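Local coordinates for D-xylonate dehydratase (Caulobacter crescentus, PDB 5OYN), which dehydrates D-xylonate to 2-dehydro-3-deoxy-D-arabinonate in D-xylose breakdown, and D-gluconate with similar efficiency, using a [2Fe-2S] cluster and magnesium, at residues V178-R183 and R497-A502; D438-R443 and V474-P479. All blocks are in the same frame, centred on the assembly; numbering follows the deposited sequence.

Contact 1: residues V178-R183 and R497-A502; sequences VIWRSR and RQSGTA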
ATOM      1  N   VAL A 178      11.855 -27.449 -15.256  1.00 60.97           N
ATOM      2  CA  VAL A 178      10.732 -27.852 -16.094  1.00 56.02           C
ATOM      3  C   VAL A 178      10.954 -27.390 -17.530  1.00 53.85           C
ATOM      4  O   VAL A 178      10.552 -28.074 -18.473  1.00 58.51           O
ATOM      5  CB  VAL A 178       9.399 -27.341 -15.493  1.00 56.10           C
ATOM      6  CG1 VAL A 178       9.183 -25.840 -15.734  1.00 53.58           C
ATOM      7  CG2 VAL A 178       8.231 -28.140 -16.028  1.00 61.62           C
ATOM      8  N   ILE A 179      11.644 -26.266 -17.731  1.00 51.37           N
ATOM      9  CA  ILE A 179      11.913 -25.808 -19.091  1.00 56.52           C
ATOM     10  C   ILE A 179      12.864 -26.767 -19.804  1.00 61.15           C
ATOM     11  O   ILE A 179      12.617 -27.166 -20.947  1.00 64.94           O
ATOM     12  CB  ILE A 179      12.469 -24.373 -19.085  1.00 57.66           C
ATOM     13  CG1 ILE A 179      11.501 -23.403 -18.382  1.00 63.93           C
ATOM     14  CG2 ILE A 179      12.772 -23.915 -20.508  1.00 53.76           C
ATOM     15  CD1 ILE A 179      10.056 -23.489 -18.830  1.00 57.92           C
ATOM     16  N   TRP A 180      13.966 -27.151 -19.145  1.00 61.36           N
ATOM     17  CA  TRP A 180      14.953 -28.021 -19.790  1.00 58.97           C
ATOM     18  C   TRP A 180      14.405 -29.422 -20.025  1.00 64.12           C
ATOM     19  O   TRP A 180      14.701 -30.030 -21.059  1.00 68.44           O
ATOM     20  CB  TRP A 180      16.232 -28.092 -18.963  1.00 58.55           C
ATOM     21  CG  TRP A 180      16.507 -26.852 -18.200  1.00 58.23           C
ATOM     22  CD1 TRP A 180      16.757 -26.750 -16.857  1.00 56.78           C
ATOM     23  CD2 TRP A 180      16.558 -25.525 -18.721  1.00 54.83           C
ATOM     24  NE1 TRP A 180      16.954 -25.435 -16.512  1.00 55.54           N
ATOM     25  CE2 TRP A 180      16.832 -24.661 -17.637  1.00 55.02           C
ATOM     26  CE3 TRP A 180      16.396 -24.977 -19.997  1.00 58.75           C
ATOM     27  CZ2 TRP A 180      16.962 -23.279 -17.794  1.00 53.63           C
ATOM     28  CZ3 TRP A 180      16.513 -23.591 -20.149  1.00 62.02           C
ATOM     29  CH2 TRP A 180      16.800 -22.763 -19.055  1.00 56.49           C
ATOM     30  N   ARG A 181      13.617 -29.966 -19.081  1.00 62.84           N
ATOM     31  CA  ARG A 181      12.980 -31.262 -19.321  1.00 63.27           C
ATOM     32  C   ARG A 181      11.914 -31.166 -20.401  1.00 64.04           C
ATOM     33  O   ARG A 181      11.687 -32.129 -21.134  1.00 72.65           O
ATOM     34  CB  ARG A 181      12.353 -31.833 -18.042  1.00 62.04           C
ATOM     35  CG  ARG A 181      13.278 -31.847 -16.846  1.00 68.62           C
ATOM     36  CD  ARG A 181      12.931 -32.892 -15.789  1.00 71.02           C
ATOM     37  NE  ARG A 181      14.156 -33.256 -15.061  1.00 90.16           N
ATOM     38  CZ  ARG A 181      14.294 -33.251 -13.733  1.00 87.59           C
ATOM     39  NH1 ARG A 181      13.267 -32.920 -12.945  1.00 72.35           N
ATOM     40  NH2 ARG A 181      15.468 -33.587 -13.190  1.00 76.47           N
ATOM     41  N   SER A 182      11.247 -30.028 -20.519  1.00 65.45           N
ATOM     42  CA  SER A 182      10.198 -29.927 -21.516  1.00 68.50           C
ATOM     43  C   SER A 182      10.755 -29.656 -22.898  1.00 69.84           C
ATOM     44  O   SER A 182      10.081 -29.971 -23.885  1.00 72.24           O
ATOM     45  CB  SER A 182       9.183 -28.844 -21.127  1.00 63.79           C
ATOM     46  OG  SER A 182       8.280 -29.362 -20.159  1.00 70.33           O
ATOM     47  N   ARG A 183      11.956 -29.069 -22.986  1.00 66.77           N
ATOM     48  CA  ARG A 183      12.632 -28.944 -24.274  1.00 69.21           C
ATOM     49  C   ARG A 183      12.918 -30.318 -24.876  1.00 70.88           C
ATOM     50  O   ARG A 183      12.872 -30.486 -26.101  1.00 71.70           O
ATOM     51  CB  ARG A 183      13.926 -28.137 -24.118  1.00 61.35           C
ATOM     52  CG  ARG A 183      13.724 -26.624 -24.067  1.00 65.07           C
ATOM     53  CD  ARG A 183      14.829 -25.857 -24.789  1.00 63.70           C
ATOM     54  NE  ARG A 183      15.823 -25.291 -23.875  1.00 63.51           N
ATOM     55  CZ  ARG A 183      16.468 -24.132 -24.053  1.00 68.50           C
ATOM     56  NH1 ARG A 183      16.247 -23.373 -25.117  1.00 65.03           N
ATOM     57  NH2 ARG A 183      17.357 -23.726 -23.158  1.00 71.45           N
ATOM     58  N   ARG A 497      27.596 -19.762 -19.311  1.00 69.04           N
ATOM     59  CA  ARG A 497      27.035 -20.330 -18.084  1.00 65.90           C
ATOM     60  C   ARG A 497      25.825 -21.197 -18.428  1.00 63.63           C
ATOM     61  O   ARG A 497      25.489 -21.401 -19.595  1.00 66.87           O
ATOM     62  CB  ARG A 497      26.666 -19.218 -17.091  1.00 62.75           C
ATOM     63  CG  ARG A 497      27.642 -18.028 -17.088  1.00 61.61           C
ATOM     64  CD  ARG A 497      27.417 -17.051 -15.944  1.00 60.15           C
ATOM     65  NE  ARG A 497      26.021 -17.047 -15.530  1.00 74.25           N
ATOM     66  CZ  ARG A 497      25.079 -16.280 -16.071  1.00 68.00           C
ATOM     67  NH1 ARG A 497      25.392 -15.434 -17.035  1.00 63.77           N
ATOM     68  NH2 ARG A 497      23.829 -16.359 -15.641  1.00 67.61           N
ATOM     69  N   GLN A 498      25.180 -21.733 -17.396  1.00 61.31           N
ATOM     70  CA  GLN A 498      23.894 -22.395 -17.549  1.00 60.45           C
ATOM     71  C   GLN A 498      23.069 -22.083 -16.316  1.00 63.91           C
ATOM     72  O   GLN A 498      23.615 -21.720 -15.271  1.00 61.17           O
ATOM     73  CB  GLN A 498      24.034 -23.906 -17.715  1.00 62.32           C
ATOM     74  CG  GLN A 498      24.316 -24.623 -16.414  1.00 60.24           C
ATOM     75  CD  GLN A 498      24.592 -26.090 -16.620  1.00 65.88           C
ATOM     76  OE1 GLN A 498      24.592 -26.588 -17.753  1.00 67.65           O
ATOM     77  NE2 GLN A 498      24.813 -26.804 -15.521  1.00 65.61           N
ATOM     78  N   SER A 499      21.748 -22.223 -16.438  1.00 66.87           N
ATOM     79  CA  SER A 499      20.882 -21.922 -15.304  1.00 58.50           C
ATOM     80  C   SER A 499      21.227 -22.815 -14.120  1.00 57.60           C
ATOM     81  O   SER A 499      21.494 -24.011 -14.277  1.00 54.96           O
ATOM     82  CB  SER A 499      19.412 -22.103 -15.682  1.00 61.10           C
ATOM     83  OG  SER A 499      18.553 -21.758 -14.603  1.00 60.33           O
ATOM     84  N   GLY A 500      21.213 -22.232 -12.925  1.00 52.30           N
ATOM     85  CA  GLY A 500      21.423 -23.011 -11.719  1.00 46.91           C
ATOM     86  C   GLY A 500      20.426 -24.143 -11.586  1.00 50.21           C
ATOM     87  O   GLY A 500      20.565 -25.029 -10.743  1.00 57.20           O
ATOM     88  N   THR A 501      19.406 -24.105 -12.420  1.00 54.08           N
ATOM     89  CA  THR A 501      18.373 -25.119 -12.474  1.00 56.25           C
ATOM     90  C   THR A 501      18.670 -26.193 -13.510  1.00 57.08           C
ATOM     91  O   THR A 501      17.834 -27.081 -13.722  1.00 54.93           O
ATOM     92  CB  THR A 501      17.028 -24.446 -12.777  1.00 52.77           C
ATOM     93  OG1 THR A 501      17.063 -23.872 -14.091  1.00 51.66           O
ATOM     94  CG2 THR A 501      16.791 -23.329 -11.787  1.00 51.56           C
ATOM     95  N   ALA A 502      19.822 -26.127 -14.172  1.00 52.80           N
ATOM     96  CA  ALA A 502      20.130 -27.126 -15.182  1.00 57.81           C
ATOM     97  C   ALA A 502      20.489 -28.451 -14.526  1.00 57.70           C
ATOM     98  O   ALA A 502      21.093 -28.488 -13.448  1.00 57.78           O
ATOM     99  CB  ALA A 502      21.271 -26.662 -16.084  1.00 63.39           C
TER

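Contact 2: residues D438-R443 and V474-P479; sequences DDYHKR and VNMQPP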
ATOM      1  N   ASP A 438      22.037 -18.813 -30.992  1.00 74.88           N
ATOM      2  CA  ASP A 438      21.300 -18.874 -32.247  1.00 75.11           C
ATOM      3  C   ASP A 438      21.911 -19.913 -33.169  1.00 78.72           C
ATOM      4  O   ASP A 438      21.202 -20.756 -33.738  1.00 74.81           O
ATOM      5  CB  ASP A 438      21.271 -17.500 -32.912  1.00 77.98           C
ATOM      6  CG  ASP A 438      20.454 -17.488 -34.206  1.00 88.04           C
ATOM      7  OD1 ASP A 438      19.378 -18.134 -34.266  1.00 81.66           O
ATOM      8  OD2 ASP A 438      20.897 -16.819 -35.168  1.00 95.75           O
ATOM      9  N   ASP A 439      23.243 -19.888 -33.290  1.00 81.16           N
ATOM     10  CA  ASP A 439      23.971 -20.866 -34.093  1.00 70.68           C
ATOM     11  C   ASP A 439      23.574 -22.295 -33.726  1.00 71.59           C
ATOM     12  O   ASP A 439      23.219 -23.097 -34.599  1.00 73.24           O
ATOM     13  CB  ASP A 439      25.473 -20.636 -33.902  1.00 77.32           C
ATOM     14  CG  ASP A 439      26.333 -21.362 -34.936  1.00 77.42           C
ATOM     15  OD1 ASP A 439      25.917 -21.472 -36.113  1.00 75.73           O
ATOM     16  OD2 ASP A 439      27.442 -21.807 -34.559  1.00 76.90           O
ATOM     17  N   TYR A 440      23.612 -22.623 -32.431  1.00 70.07           N
ATOM     18  CA  TYR A 440      23.245 -23.966 -31.986  1.00 70.69           C
ATOM     19  C   TYR A 440      21.858 -24.361 -32.485  1.00 75.46           C
ATOM     20  O   TYR A 440      21.676 -25.447 -33.049  1.00 73.21           O
ATOM     21  CB  TYR A 440      23.313 -24.048 -30.458  1.00 69.27           C
ATOM     22  CG  TYR A 440      22.590 -25.240 -29.858  1.00 66.05           C
ATOM     23  CD1 TYR A 440      21.246 -25.170 -29.508  1.00 67.99           C
ATOM     24  CD2 TYR A 440      23.252 -26.424 -29.626  1.00 68.68           C
ATOM     25  CE1 TYR A 440      20.582 -26.258 -28.964  1.00 66.01           C
ATOM     26  CE2 TYR A 440      22.595 -27.523 -29.078  1.00 71.71           C
ATOM     27  CZ  TYR A 440      21.260 -27.434 -28.748  1.00 62.91           C
ATOM     28  OH  TYR A 440      20.620 -28.528 -28.203  1.00 59.01           O
ATOM     29  N   HIS A 441      20.866 -23.480 -32.293  1.00 74.61           N
ATOM     30  CA  HIS A 441      19.485 -23.828 -32.627  1.00 76.62           C
ATOM     31  C   HIS A 441      19.301 -24.040 -34.120  1.00 77.15           C
ATOM     32  O   HIS A 441      18.470 -24.859 -34.532  1.00 75.58           O
ATOM     33  CB  HIS A 441      18.517 -22.749 -32.114  1.00 74.31           C
ATOM     34  CG  HIS A 441      18.249 -22.852 -30.645  1.00 74.84           C
ATOM     35  ND1 HIS A 441      17.571 -23.918 -30.089  1.00 73.42           N
ATOM     36  CD2 HIS A 441      18.621 -22.061 -29.610  1.00 74.78           C
ATOM     37  CE1 HIS A 441      17.510 -23.762 -28.778  1.00 73.23           C
ATOM     38  NE2 HIS A 441      18.142 -22.644 -28.460  1.00 76.40           N
ATOM     39  N   LYS A 442      20.085 -23.351 -34.942  1.00 77.77           N
ATOM     40  CA  LYS A 442      19.875 -23.453 -36.376  1.00 78.92           C
ATOM     41  C   LYS A 442      20.507 -24.705 -36.977  1.00 81.62           C
ATOM     42  O   LYS A 442      19.970 -25.246 -37.951  1.00 82.25           O
ATOM     43  CB  LYS A 442      20.380 -22.185 -37.049  1.00 72.96           C
ATOM     44  CG  LYS A 442      19.432 -20.964 -36.864  1.00 92.90           C
ATOM     45  CD  LYS A 442      17.936 -21.279 -37.196  1.00 98.32           C
ATOM     46  CE  LYS A 442      17.030 -21.689 -36.002  1.00 87.66           C
ATOM     47  NZ  LYS A 442      15.738 -22.276 -36.489  1.00 82.98           N
ATOM     48  N   ARG A 443      21.602 -25.213 -36.399  1.00 80.51           N
ATOM     49  CA  ARG A 443      22.333 -26.322 -37.004  1.00 78.71           C
ATOM     50  C   ARG A 443      22.275 -27.634 -36.221  1.00 77.20           C
ATOM     51  O   ARG A 443      22.715 -28.658 -36.750  1.00 81.01           O
ATOM     52  CB  ARG A 443      23.809 -25.931 -37.215  1.00 74.95           C
ATOM     53  CG  ARG A 443      24.046 -24.664 -38.059  1.00 71.73           C
ATOM     54  CD  ARG A 443      25.481 -24.155 -37.907  1.00 67.66           C
ATOM     55  NE  ARG A 443      26.422 -25.275 -37.811  1.00 86.45           N
ATOM     56  CZ  ARG A 443      27.567 -25.273 -37.124  1.00 82.85           C
ATOM     57  NH1 ARG A 443      27.953 -24.197 -36.445  1.00 76.43           N
ATOM     58  NH2 ARG A 443      28.329 -26.363 -37.118  1.00 81.58           N
ATOM     59  N   VAL A 474      24.816 -23.020 -21.939  1.00 63.08           N
ATOM     60  CA  VAL A 474      25.675 -24.189 -22.100  1.00 62.67           C
ATOM     61  C   VAL A 474      24.890 -25.497 -21.983  1.00 68.29           C
ATOM     62  O   VAL A 474      25.294 -26.516 -22.559  1.00 70.39           O
ATOM     63  CB  VAL A 474      26.842 -24.139 -21.098  1.00 65.58           C
ATOM     64  CG1 VAL A 474      27.677 -25.413 -21.168  1.00 60.58           C
ATOM     65  CG2 VAL A 474      27.729 -22.927 -21.378  1.00 66.05           C
ATOM     66  N   ASN A 475      23.762 -25.515 -21.268  1.00 69.40           N
ATOM     67  CA  ASN A 475      23.024 -26.771 -21.132  1.00 67.50           C
ATOM     68  C   ASN A 475      22.361 -27.169 -22.456  1.00 69.36           C
ATOM     69  O   ASN A 475      21.134 -27.315 -22.528  1.00 69.11           O
ATOM     70  CB  ASN A 475      21.997 -26.693 -19.987  1.00 67.77           C
ATOM     71  CG  ASN A 475      21.060 -25.483 -20.082  1.00 67.48           C
ATOM     72  OD1 ASN A 475      21.490 -24.355 -20.332  1.00 74.28           O
ATOM     73  ND2 ASN A 475      19.772 -25.719 -19.855  1.00 61.12           N
ATOM     74  N   MET A 476      23.179 -27.364 -23.499  1.00 70.28           N
ATOM     75  CA  MET A 476      22.698 -27.786 -24.812  1.00 65.42           C
ATOM     76  C   MET A 476      22.185 -29.220 -24.774  1.00 63.54           C
ATOM     77  O   MET A 476      22.740 -30.073 -24.075  1.00 65.93           O
ATOM     78  CB  MET A 476      23.818 -27.676 -25.845  1.00 59.42           C
ATOM     79  CG  MET A 476      24.134 -26.256 -26.279  1.00 66.57           C
ATOM     80  SD  MET A 476      25.707 -26.085 -27.167  1.00 67.49           S
ATOM     81  CE  MET A 476      26.843 -26.368 -25.817  1.00 61.26           C
ATOM     82  N   GLN A 477      21.124 -29.495 -25.556  1.00 60.39           N
ATOM     83  CA  GLN A 477      20.547 -30.836 -25.556  1.00 65.66           C
ATOM     84  C   GLN A 477      20.914 -31.603 -26.833  1.00 75.02           C
ATOM     85  O   GLN A 477      21.218 -30.992 -27.866  1.00 73.38           O
ATOM     86  CB  GLN A 477      19.020 -30.779 -25.408  1.00 62.27           C
ATOM     87  CG  GLN A 477      18.256 -30.218 -26.600  1.00 64.39           C
ATOM     88  CD  GLN A 477      16.753 -30.440 -26.467  1.00 71.97           C
ATOM     89  OE1 GLN A 477      16.209 -30.434 -25.356  1.00 72.34           O
ATOM     90  NE2 GLN A 477      16.075 -30.643 -27.594  1.00 69.76           N
ATOM     91  N   PRO A 478      20.904 -32.939 -26.787  1.00 68.16           N
ATOM     92  CA  PRO A 478      21.201 -33.738 -27.980  1.00 69.92           C
ATOM     93  C   PRO A 478      20.281 -33.382 -29.132  1.00 72.85           C
ATOM     94  O   PRO A 478      19.189 -32.834 -28.921  1.00 72.48           O
ATOM     95  CB  PRO A 478      20.950 -35.178 -27.507  1.00 74.52           C
ATOM     96  CG  PRO A 478      21.145 -35.141 -26.046  1.00 70.06           C
ATOM     97  CD  PRO A 478      20.703 -33.785 -25.597  1.00 70.40           C
ATOM     98  N   PRO A 479      20.689 -33.676 -30.369  1.00 77.08           N
ATOM     99  CA  PRO A 479      19.772 -33.529 -31.507  1.00 75.58           C
ATOM    100  C   PRO A 479      18.585 -34.471 -31.376  1.00 73.46           C
ATOM    101  O   PRO A 479      18.589 -35.414 -30.580  1.00 69.97           O
ATOM    102  CB  PRO A 479      20.637 -33.887 -32.721  1.00 78.28           C
ATOM    103  CG  PRO A 479      22.058 -33.743 -32.243  1.00 77.77           C
ATOM    104  CD  PRO A 479      22.043 -34.076 -30.784  1.00 72.44           C
TER

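Contact 1: residues V178-R183 and R497-A502
Two groups grip the hydroxyl of Thr501. The indole nitrogen of helix 177-187 donates to it, Trp180 NE1 lying 2.9 Å from Thr501 OG1 with an N-H...O angle of 156°. The oxygen sits only 9° out of the indole plane, at the ring edge where the N-H points. From within its own loop, Ser499 OG comes to 2.6 Å from Thr501 OG1; either hydroxyl could be the donor of that bond. Thr501 turns OG1 toward the tryptophan by placing it between its backbone N and carbonyl carbon (chi1 65°), and the two side chains cross at about a right angle. Further along the same ring edge, Thr501 O lies in the indole plane, 3.3 Å from Trp180 CD1. On the benzo side Ser499 CB approaches Trp180 CZ2 obliquely at 3.4 Å.

Ser499 to Ala502 form a type I beta turn, closed by Ala502 N donating to Ser499 O at 2.7 Å; within this turn the Thr501 hydroxyl meets the indole edge and Ser499 CB touches the benzo ring. The turn belongs to the C-terminal family region of the IlvD/Edd dehydratases and the helix to the N-terminal one, so the indole bridges the two beside the active site. The side chain of Ser499 is about 5 Å from the bound magnesium ion and about 3 Å from that of Glu472, a magnesium ligand; the side chain of Thr501 is about 6 Å from the [2Fe-2S] cluster.

Contact 2: residues D438-R443 and V474-P479
Met476 presents a methylene rather than its sulfur to the face of Tyr440: CG stands 3.7 Å from the ring centroid and 27° off the normal, a CH-pi contact offset toward the rim. Met476 SD, 4.3 Å from the same centroid, adds an oblique Met-aromatic contact. The motif fastens helix 436-443, which follows directly on strand 426-435 of the mixed sheet, to the loop leading into helix 480-484. Tyr440 extends to that loop because its first torsion (chi1 164°) sets CG opposite the main-chain nitrogen, and its side chain and that of Met476 slide past each other in opposite directions. On the sheet side, Met476 also touches Phe434, Leu457 and Ile459, and Phe434 meets the Tyr440 ring edge-to-face.

At the far end of the ring the chemistry turns polar. Tyr440 OH donates to Gln477 O at 2.6 Å, a bond that ties the phenol to the main chain; the C=O...O angle is 122° and the donor is tilted modestly from the carbonyl plane. The aliphatic part of the glutamine flanks the same hydroxyl, Gln477 CG lying 3.3 Å from Tyr440 OH.

How the contacts relate
Both contacts are buried, but the centre of contact 1 is about 15 Å from the chain centre, beside the metal centres, whereas that of contact 2 is about 24 Å from it. Contact 1 joins the N- and C-terminal family regions through an indole N-H given to a threonine hydroxyl; contact 2 stays within the C-terminal region and combines a methionine-tyrosine face contact with a hydrogen bond to main chain. Their centres are about 13 Å apart, and the two meet directly. The loops are probably joined by a hydrogen bond from Val474 N to Arg497 O at 2.9 Å. Helix 177-187 also packs on the loop of contact 2, Trp180 against Asn475 and Arg183 against Gln477. In sequence, contact 2 nests inside the loop closed by contact 1.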